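PDB 6EDI: glucokinase from Leishmania braziliensis MHOM/BR/75/M2904, which probably catalyses the ATP-dependent phosphorylation of D-glucose to glucose 6-phosphate. Local coordinates for residues V72-V76 with F87-V91; A111-V117 with R151-D157; Y288-K292 with D316-A321. One frame throughout, in Å; residues are numbered along the deposited sequence.

Followed from the N terminus, the chain closes three contacts in series, none nested in another and none crossing. In contact 1 the chain leaves strand 67-75, reverses through a short loop and brings helix 84-98 back onto it. The chain then enters strand 110-117, and contact 2 closes a longer excursion by pairing that strand with the edge strand 152-156 of the same mixed sheet. These two contacts touch where Phe88 CZ meets Val115 CG2 at 4.0 Å. Contact 3 lies across the centre of the chain from contact 2, their nearest atoms about 24 Å apart, and closes the connection holding helix 304-313 by joining helix 281-292 to the start of helix 317-341.

Contact 1. Residues V72-V76 with F87-V91; sequences VRFKV and FFDEV
Phe74 and Phe87 each set CG beside the backbone N and anti to the carbonyl carbon (chi1 -71° and -58°), and these matching torsions, one on a strand and one on a helix, point the two rings opposite ways along the interface. The planes are nearly parallel, 19° apart, but the ring centres are 4.7 Å apart and offset, so little of one ring faces the other. What covers each ring is the other residue's methylene. Phe74 CB lies 3.4 Å from the centroid of the Phe87 ring, almost on its normal, and Phe87 CB stands 3.9 Å from the centroid of the Phe74 ring. The pair is therefore a reciprocal CH-pi contact rather than a full stack, with Phe74 CD1 and Phe87 CD1 meeting at 3.4 Å.

Further atoms ring the pair. The second face of Phe74 is met near its rim by CG1 of Val72, so the ring is sandwiched between its own strand and the helix. Val91 CG2 reaches Phe74 CZ at 3.7 Å from an oblique direction, and Glu90 OE1 comes up at the edge of the same ring, 3.8 Å from CE1, on the side where the contact passes to solvent. The Phe87 ring turns an edge to the strand backbone, its CZ 3.2 Å from Lys75 O.

The arrangement illustrates how a helix can be seated on a sheet through aromatic groups without any polar bond between them. Helix 84-98 forms part of the crossover from strand 67-75 to strand 110-117, in the order expected of the actin-like ATPase fold. Phe74 also touches Val54 and Phe87 touches Ala52, both on the adjacent antiparallel strand 51-58, while Phe88 meets the rings of Tyr142 and Phe147.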
loop_
_atom_site.group_PDB
_atom_site.type_symbol
_atom_site.label_atom_id
_atom_site.label_comp_id
_atom_site.label_asym_id
_atom_site.label_seq_id
_atom_site.Cartn_x
_atom_site.Cartn_y
_atom_site.Cartn_z
ATOM N N VAL A 72 22.577 -19.024 -14.636
ATOM C CA VAL A 72 22.477 -19.853 -15.827
ATOM C C VAL A 72 21.156 -19.515 -16.494
ATOM O O VAL A 72 20.126 -19.418 -15.825
ATOM C CB VAL A 72 22.471 -21.341 -15.443
ATOM C CG1 VAL A 72 22.257 -22.216 -16.669
ATOM C CG2 VAL A 72 23.763 -21.702 -14.745
ATOM N N ARG A 73 21.170 -19.298 -17.802
ATOM C CA ARG A 73 19.910 -19.068 -18.492
ATOM C C ARG A 73 19.367 -20.402 -18.969
ATOM O O ARG A 73 19.989 -21.077 -19.788
ATOM C CB ARG A 73 20.078 -18.102 -19.664
ATOM C CG ARG A 73 18.785 -17.842 -20.426
ATOM C CD ARG A 73 19.024 -16.940 -21.625
ATOM N NE ARG A 73 19.723 -15.705 -21.264
ATOM C CZ ARG A 73 19.117 -14.600 -20.842
ATOM N NH1 ARG A 73 17.797 -14.578 -20.710
ATOM N NH2 ARG A 73 19.827 -13.519 -20.535
ATOM N N PHE A 74 18.219 -20.794 -18.428
ATOM C CA PHE A 74 17.545 -22.004 -18.871
ATOM C C PHE A 74 16.469 -21.586 -19.851
ATOM O O PHE A 74 16.029 -20.436 -19.837
ATOM C CB PHE A 74 16.931 -22.749 -17.680
ATOM C CG PHE A 74 17.943 -23.389 -16.776
ATOM C CD1 PHE A 74 18.376 -24.689 -17.003
ATOM C CD2 PHE A 74 18.457 -22.697 -15.683
ATOM C CE1 PHE A 74 19.318 -25.289 -16.163
ATOM C CE2 PHE A 74 19.393 -23.291 -14.839
ATOM C CZ PHE A 74 19.820 -24.588 -15.080
ATOM N N LYS A 75 16.054 -22.507 -20.713
ATOM C CA LYS A 75 15.026 -22.202 -21.691
ATOM C C LYS A 75 13.755 -22.953 -21.358
ATOM O O LYS A 75 13.772 -24.175 -21.210
ATOM C CB LYS A 75 15.498 -22.537 -23.114
ATOM C CG LYS A 75 16.478 -21.521 -23.692
ATOM C CD LYS A 75 17.896 -21.730 -23.153
ATOM C CE LYS A 75 18.718 -20.442 -23.200
ATOM N NZ LYS A 75 20.159 -20.670 -22.852
ATOM N N VAL A 76 12.656 -22.211 -21.226
ATOM C CA VAL A 76 11.339 -22.800 -21.008
ATOM C C VAL A 76 10.825 -23.380 -22.329
ATOM O O VAL A 76 10.117 -22.715 -23.092
ATOM C CB VAL A 76 10.338 -21.765 -20.459
ATOM C CG1 VAL A 76 9.133 -22.473 -19.854
ATOM C CG2 VAL A 76 11.017 -20.870 -19.420
ATOM N N PHE A 87 14.742 -27.176 -13.756
ATOM C CA PHE A 87 15.902 -26.287 -13.716
ATOM C C PHE A 87 16.568 -26.291 -12.339
ATOM O O PHE A 87 17.790 -26.404 -12.233
ATOM C CB PHE A 87 15.522 -24.855 -14.111
ATOM C CG PHE A 87 14.901 -24.737 -15.476
ATOM C CD1 PHE A 87 15.156 -25.682 -16.459
ATOM C CD2 PHE A 87 14.048 -23.679 -15.766
ATOM C CE1 PHE A 87 14.574 -25.578 -17.716
ATOM C CE2 PHE A 87 13.463 -23.555 -17.020
ATOM C CZ PHE A 87 13.729 -24.508 -18.002
ATOM N N PHE A 88 15.765 -26.165 -11.288
ATOM C CA PHE A 88 16.313 -26.163 -9.938
ATOM C C PHE A 88 17.029 -27.482 -9.655
ATOM O O PHE A 88 18.106 -27.500 -9.056
ATOM C CB PHE A 88 15.220 -25.910 -8.902
ATOM C CG PHE A 88 14.530 -24.592 -9.062
ATOM C CD1 PHE A 88 15.193 -23.508 -9.634
ATOM C CD2 PHE A 88 13.211 -24.439 -8.651
ATOM C CE1 PHE A 88 14.540 -22.279 -9.795
ATOM C CE2 PHE A 88 12.551 -23.228 -8.809
ATOM C CZ PHE A 88 13.221 -22.143 -9.380
ATOM N N ASP A 89 16.444 -28.583 -10.121
ATOM C CA ASP A 89 17.086 -29.882 -9.952
ATOM C C ASP A 89 18.395 -30.000 -10.754
ATOM O O ASP A 89 19.386 -30.518 -10.240
ATOM C CB ASP A 89 16.127 -31.029 -10.268
ATOM C CG ASP A 89 16.591 -32.342 -9.674
ATOM O OD1 ASP A 89 16.379 -32.546 -8.458
ATOM O OD2 ASP A 89 17.183 -33.159 -10.414
ATOM N N GLU A 90 18.419 -29.504 -11.991
ATOM C CA GLU A 90 19.669 -29.497 -12.762
ATOM C C GLU A 90 20.774 -28.686 -12.081
ATOM O O GLU A 90 21.950 -29.039 -12.164
ATOM C CB GLU A 90 19.458 -28.969 -14.185
ATOM C CG GLU A 90 18.511 -29.784 -15.037
ATOM C CD GLU A 90 18.957 -29.867 -16.487
ATOM O OE1 GLU A 90 18.786 -28.880 -17.236
ATOM O OE2 GLU A 90 19.486 -30.929 -16.872
ATOM N N VAL A 91 20.402 -27.590 -11.423
ATOM C CA VAL A 91 21.383 -26.766 -10.715
ATOM C C VAL A 91 21.886 -27.526 -9.498
ATOM O O VAL A 91 23.095 -27.596 -9.234
ATOM C CB VAL A 91 20.776 -25.424 -10.261
ATOM C CG1 VAL A 91 21.743 -24.674 -9.340
ATOM C CG2 VAL A 91 20.417 -24.567 -11.461
#

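Contact 2. Residues A111-V117 with R151-D157; sequences ASGAVSV and RSALLND
Val115 and Leu154 lie side by side on one face of a parallel strand pair, Leu154 bending its CD2 to within 3.8 Å of Val115 CB. On the other face Leu155 reaches back along the neighbouring strand, its CD1 3.9 Å from Ala114 CB; this face is covered by helix 399-409, with Phe407 on Ala153 and Leu155. Ser116 shares that face, but its OG, anti to the backbone N (chi1 -179°), hydrogen-bonds to Asp46 on strand 41-48. Ser152, on the Val115 face, bonds through its OG to the carbonyl of Pro148.

Between the two faces runs the ladder of backbone hydrogen bonds of the parallel pair. It is weak where it starts, at Gly113 N to Arg151 O (3.3 Å), and firm further on: Leu155 N meets Val115 O at 2.7 Å in a nearly straight bond (177°), and Val117 N meets Leu155 O at 2.9 Å. Beyond this the strand gives way to helix 157-170, and the bond from Asp157 N to Val117 O is weak.

Across this pair, then, backbone polarity does the joining and the side chains add apolar cover, while the hydroxyls of Ser116 and Ser152 bond to other parts of the fold.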
loop_
_atom_site.group_PDB
_atom_site.type_symbol
_atom_site.label_atom_id
_atom_site.label_comp_id
_atom_site.label_asym_id
_atom_site.label_seq_id
_atom_site.Cartn_x
_atom_site.Cartn_y
_atom_site.Cartn_z
ATOM N N ALA A 111 20.816 -18.203 2.319
ATOM C CA ALA A 111 20.059 -17.423 3.290
ATOM C C ALA A 111 18.613 -17.185 2.861
ATOM O O ALA A 111 17.760 -16.830 3.686
ATOM C CB ALA A 111 20.776 -16.100 3.577
ATOM N N SER A 112 18.338 -17.391 1.571
ATOM C CA SER A 112 17.006 -17.184 1.026
ATOM C C SER A 112 16.965 -17.607 -0.426
ATOM O O SER A 112 18.000 -17.756 -1.080
ATOM C CB SER A 112 16.610 -15.714 1.089
ATOM O OG SER A 112 17.458 -14.935 0.264
ATOM N N GLY A 113 15.751 -17.782 -0.926
ATOM C CA GLY A 113 15.533 -18.041 -2.336
ATOM C C GLY A 113 14.300 -17.280 -2.773
ATOM O O GLY A 113 13.353 -17.101 -1.994
ATOM N N ALA A 114 14.323 -16.794 -4.006
ATOM C CA ALA A 114 13.206 -16.006 -4.512
ATOM C C ALA A 114 13.047 -16.199 -6.010
ATOM O O ALA A 114 14.032 -16.365 -6.727
ATOM C CB ALA A 114 13.417 -14.535 -4.211
ATOM N N VAL A 115 11.804 -16.142 -6.481
ATOM C CA VAL A 115 11.551 -16.208 -7.912
ATOM C C VAL A 115 10.676 -15.047 -8.333
ATOM O O VAL A 115 9.551 -14.917 -7.859
ATOM C CB VAL A 115 10.891 -17.531 -8.336
ATOM C CG1 VAL A 115 10.735 -17.574 -9.870
ATOM C CG2 VAL A 115 11.716 -18.712 -7.871
ATOM N N SER A 116 11.223 -14.194 -9.198
ATOM C CA SER A 116 10.466 -13.108 -9.821
ATOM C C SER A 116 9.762 -13.676 -11.042
ATOM O O SER A 116 10.411 -14.253 -11.921
ATOM C CB SER A 116 11.400 -11.979 -10.262
ATOM O OG SER A 116 10.671 -10.910 -10.848
ATOM N N VAL A 117 8.440 -13.524 -11.088
ATOM C CA VAL A 117 7.643 -14.041 -12.194
ATOM C C VAL A 117 6.781 -12.946 -12.799
ATOM O O VAL A 117 6.311 -12.049 -12.088
ATOM C CB VAL A 117 6.760 -15.240 -11.767
ATOM C CG1 VAL A 117 7.620 -16.414 -11.368
ATOM C CG2 VAL A 117 5.828 -14.847 -10.626
ATOM N N ARG A 151 11.975 -18.819 4.366
ATOM C CA ARG A 151 12.932 -17.830 3.898
ATOM C C ARG A 151 12.837 -17.677 2.385
ATOM O O ARG A 151 13.814 -17.327 1.732
ATOM C CB ARG A 151 14.354 -18.245 4.288
ATOM C CG ARG A 151 14.604 -18.408 5.797
ATOM C CD ARG A 151 16.053 -18.048 6.114
ATOM N NE ARG A 151 16.261 -17.191 7.287
ATOM C CZ ARG A 151 15.527 -16.132 7.641
ATOM N NH1 ARG A 151 14.471 -15.734 6.941
ATOM N NH2 ARG A 151 15.859 -15.455 8.723
ATOM N N SER A 152 11.651 -17.935 1.835
ATOM C CA SER A 152 11.479 -18.002 0.389
ATOM C C SER A 152 10.137 -17.438 -0.090
ATOM O O SER A 152 9.140 -17.500 0.618
ATOM C CB SER A 152 11.638 -19.443 -0.079
ATOM O OG SER A 152 12.913 -19.936 0.280
ATOM N N ALA A 153 10.111 -16.897 -1.301
ATOM C CA ALA A 153 8.876 -16.301 -1.802
ATOM C C ALA A 153 8.903 -16.225 -3.302
ATOM O O ALA A 153 9.975 -16.099 -3.907
ATOM C CB ALA A 153 8.690 -14.900 -1.231
ATOM N N LEU A 154 7.719 -16.293 -3.898
ATOM C CA LEU A 154 7.544 -15.859 -5.267
ATOM C C LEU A 154 7.322 -14.358 -5.224
ATOM O O LEU A 154 6.622 -13.851 -4.355
ATOM C CB LEU A 154 6.339 -16.544 -5.916
ATOM C CG LEU A 154 6.399 -18.064 -5.938
ATOM C CD1 LEU A 154 5.114 -18.655 -6.505
ATOM C CD2 LEU A 154 7.599 -18.510 -6.730
ATOM N N LEU A 155 7.941 -13.647 -6.151
ATOM C CA LEU A 155 7.789 -12.209 -6.226
ATOM C C LEU A 155 7.195 -11.801 -7.569
ATOM O O LEU A 155 7.552 -12.351 -8.630
ATOM C CB LEU A 155 9.143 -11.527 -6.042
ATOM C CG LEU A 155 9.996 -11.923 -4.831
ATOM C CD1 LEU A 155 11.383 -11.301 -4.948
ATOM C CD2 LEU A 155 9.340 -11.532 -3.505
ATOM N N ASN A 156 6.289 -10.831 -7.521
ATOM C CA ASN A 156 5.882 -10.116 -8.726
ATOM C C ASN A 156 7.091 -9.423 -9.311
ATOM O O ASN A 156 8.019 -9.070 -8.585
ATOM C CB ASN A 156 4.815 -9.060 -8.397
ATOM C CG ASN A 156 3.406 -9.618 -8.447
ATOM O OD1 ASN A 156 2.871 -9.886 -9.532
ATOM N ND2 ASN A 156 2.791 -9.793 -7.274
ATOM N N ASP A 157 7.086 -9.240 -10.625
ATOM C CA ASP A 157 8.162 -8.550 -11.331
ATOM C C ASP A 157 8.514 -7.198 -10.668
ATOM O O ASP A 157 9.685 -6.923 -10.360
ATOM C CB ASP A 157 7.783 -8.434 -12.832
ATOM C CG ASP A 157 8.391 -7.215 -13.525
ATOM O OD1 ASP A 157 9.596 -6.928 -13.350
ATOM O OD2 ASP A 157 7.655 -6.550 -14.286
#

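Contact 3. Residues Y288-K292 with D316-A321; sequences YAYAK and DTAAIA
Tyr288 and Asp316 meet where two helices pack at the N terminus of one of them: the axes of 288-292 and 317-321, the end of one helix and the start of the other, run at 126° to each other, and Asp316 is the N-cap residue of the second. The packing is close on the tyrosine side. With CG anti to the backbone N (chi1 -173°), the Tyr288 ring leans across to the other helix and presents its edge to the capped turn, so that CE1 lies 3.4 Å from Ala319 N and 3.7 Å from Ala319 CB. Its hydroxyl donates to Asp316 OD2, the ring and carboxylate planes being 58° apart; the modelled separation of OH and OD2, 2.3 Å, is too short to be taken literally. Lys302 adds a weak bond to the same hydroxyl, and Val307 of helix 304-313 packs on both Tyr288 and Ala319.

On the solvent side the exposed residues Ala291, Lys292 and Ala321 make only a few apolar contacts. Ala291 CB rests 4.0 Å from Ala318 CB and grazes Ala321 CB at 4.2 Å. The one close touch there is a lysine methylene, Lys292 CG, 3.6 Å from Ala318 CB, whereas the ammonium group stays well short of the Asp316 carboxylate.

Asp316 is thus an N-cap that also bonds a second helix, its oxygens divided between the two. OD2 faces the tyrosine, while OD1 accepts from the start of its own helix, weakly from Ala318 N and more firmly from Ala319 N, which approaches from above the carboxylate plane at 3.0 Å from OD1.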
loop_
_atom_site.group_PDB
_atom_site.type_symbol
_atom_site.label_atom_id
_atom_site.label_comp_id
_atom_site.label_asym_id
_atom_site.label_seq_id
_atom_site.Cartn_x
_atom_site.Cartn_y
_atom_site.Cartn_z
ATOM N N TYR A 288 0.745 10.129 -30.177
ATOM C CA TYR A 288 1.291 10.609 -31.439
ATOM C C TYR A 288 0.183 10.955 -32.425
ATOM O O TYR A 288 0.154 12.055 -32.972
ATOM C CB TYR A 288 2.236 9.577 -32.050
ATOM C CG TYR A 288 2.953 10.106 -33.273
ATOM C CD1 TYR A 288 3.887 11.131 -33.162
ATOM C CD2 TYR A 288 2.690 9.590 -34.533
ATOM C CE1 TYR A 288 4.549 11.622 -34.278
ATOM C CE2 TYR A 288 3.346 10.073 -35.654
ATOM C CZ TYR A 288 4.273 11.088 -35.521
ATOM O OH TYR A 288 4.922 11.566 -36.646
ATOM N N ALA A 289 -0.723 10.012 -32.645
ATOM C CA ALA A 289 -1.891 10.265 -33.476
ATOM C C ALA A 289 -2.636 11.489 -32.961
ATOM O O ALA A 289 -2.883 12.436 -33.711
ATOM C CB ALA A 289 -2.794 9.054 -33.508
ATOM N N TYR A 290 -2.953 11.484 -31.667
ATOM C CA TYR A 290 -3.713 12.564 -31.049
ATOM C C TYR A 290 -3.083 13.936 -31.296
ATOM O O TYR A 290 -3.794 14.922 -31.474
ATOM C CB TYR A 290 -3.899 12.294 -29.545
ATOM C CG TYR A 290 -4.849 13.247 -28.829
ATOM C CD1 TYR A 290 -6.224 13.035 -28.844
ATOM C CD2 TYR A 290 -4.365 14.336 -28.113
ATOM C CE1 TYR A 290 -7.090 13.895 -28.180
ATOM C CE2 TYR A 290 -5.220 15.195 -27.447
ATOM C CZ TYR A 290 -6.579 14.969 -27.489
ATOM O OH TYR A 290 -7.432 15.819 -26.831
ATOM N N ALA A 291 -1.754 14.006 -31.329
ATOM C CA ALA A 291 -1.080 15.302 -31.484
ATOM C C ALA A 291 -0.988 15.742 -32.948
ATOM O O ALA A 291 -0.878 16.932 -33.236
ATOM C CB ALA A 291 0.298 15.275 -30.855
ATOM N N LYS A 292 -0.991 14.778 -33.861
ATOM C CA LYS A 292 -0.913 15.089 -35.293
ATOM C C LYS A 292 -2.268 15.503 -35.839
ATOM O O LYS A 292 -2.422 16.571 -36.441
ATOM C CB LYS A 292 -0.383 13.894 -36.090
ATOM C CG LYS A 292 1.083 14.034 -36.482
ATOM C CD LYS A 292 1.491 13.063 -37.589
ATOM C CE LYS A 292 0.834 13.401 -38.919
ATOM N NZ LYS A 292 1.374 12.573 -40.039
ATOM N N ASP A 316 10.123 15.974 -35.512
ATOM C CA ASP A 316 8.676 15.784 -35.414
ATOM C C ASP A 316 8.068 16.408 -34.159
ATOM O O ASP A 316 8.217 15.895 -33.048
ATOM C CB ASP A 316 8.378 14.282 -35.487
ATOM C CG ASP A 316 6.931 13.973 -35.777
ATOM O OD1 ASP A 316 6.037 14.641 -35.206
ATOM O OD2 ASP A 316 6.696 13.032 -36.566
ATOM N N THR A 317 7.377 17.525 -34.363
ATOM C CA THR A 317 6.795 18.309 -33.282
ATOM C C THR A 317 5.719 17.503 -32.531
ATOM O O THR A 317 5.504 17.685 -31.323
ATOM C CB THR A 317 6.234 19.649 -33.842
ATOM O OG1 THR A 317 6.299 20.670 -32.842
ATOM C CG2 THR A 317 4.800 19.499 -34.342
ATOM N N ALA A 318 5.064 16.591 -33.243
ATOM C CA ALA A 318 4.012 15.773 -32.655
ATOM C C ALA A 318 4.586 14.650 -31.794
ATOM O O ALA A 318 4.025 14.307 -30.748
ATOM C CB ALA A 318 3.116 15.217 -33.732
ATOM N N ALA A 319 5.697 14.064 -32.242
ATOM C CA ALA A 319 6.368 13.040 -31.452
ATOM C C ALA A 319 6.828 13.635 -30.123
ATOM O O ALA A 319 6.770 12.975 -29.083
ATOM C CB ALA A 319 7.546 12.454 -32.214
ATOM N N ILE A 320 7.292 14.883 -30.169
ATOM C CA ILE A 320 7.752 15.572 -28.970
ATOM C C ILE A 320 6.597 15.819 -28.009
ATOM O O ILE A 320 6.731 15.618 -26.810
ATOM C CB ILE A 320 8.427 16.911 -29.303
ATOM C CG1 ILE A 320 9.560 16.697 -30.311
ATOM C CG2 ILE A 320 8.943 17.582 -28.039
ATOM C CD1 ILE A 320 10.425 17.915 -30.547
ATOM N N ALA A 321 5.464 16.257 -28.548
ATOM C CA ALA A 321 4.285 16.509 -27.731
ATOM C C ALA A 321 3.768 15.198 -27.148
ATOM O O ALA A 321 3.345 15.150 -25.998
ATOM C CB ALA A 321 3.193 17.189 -28.558
#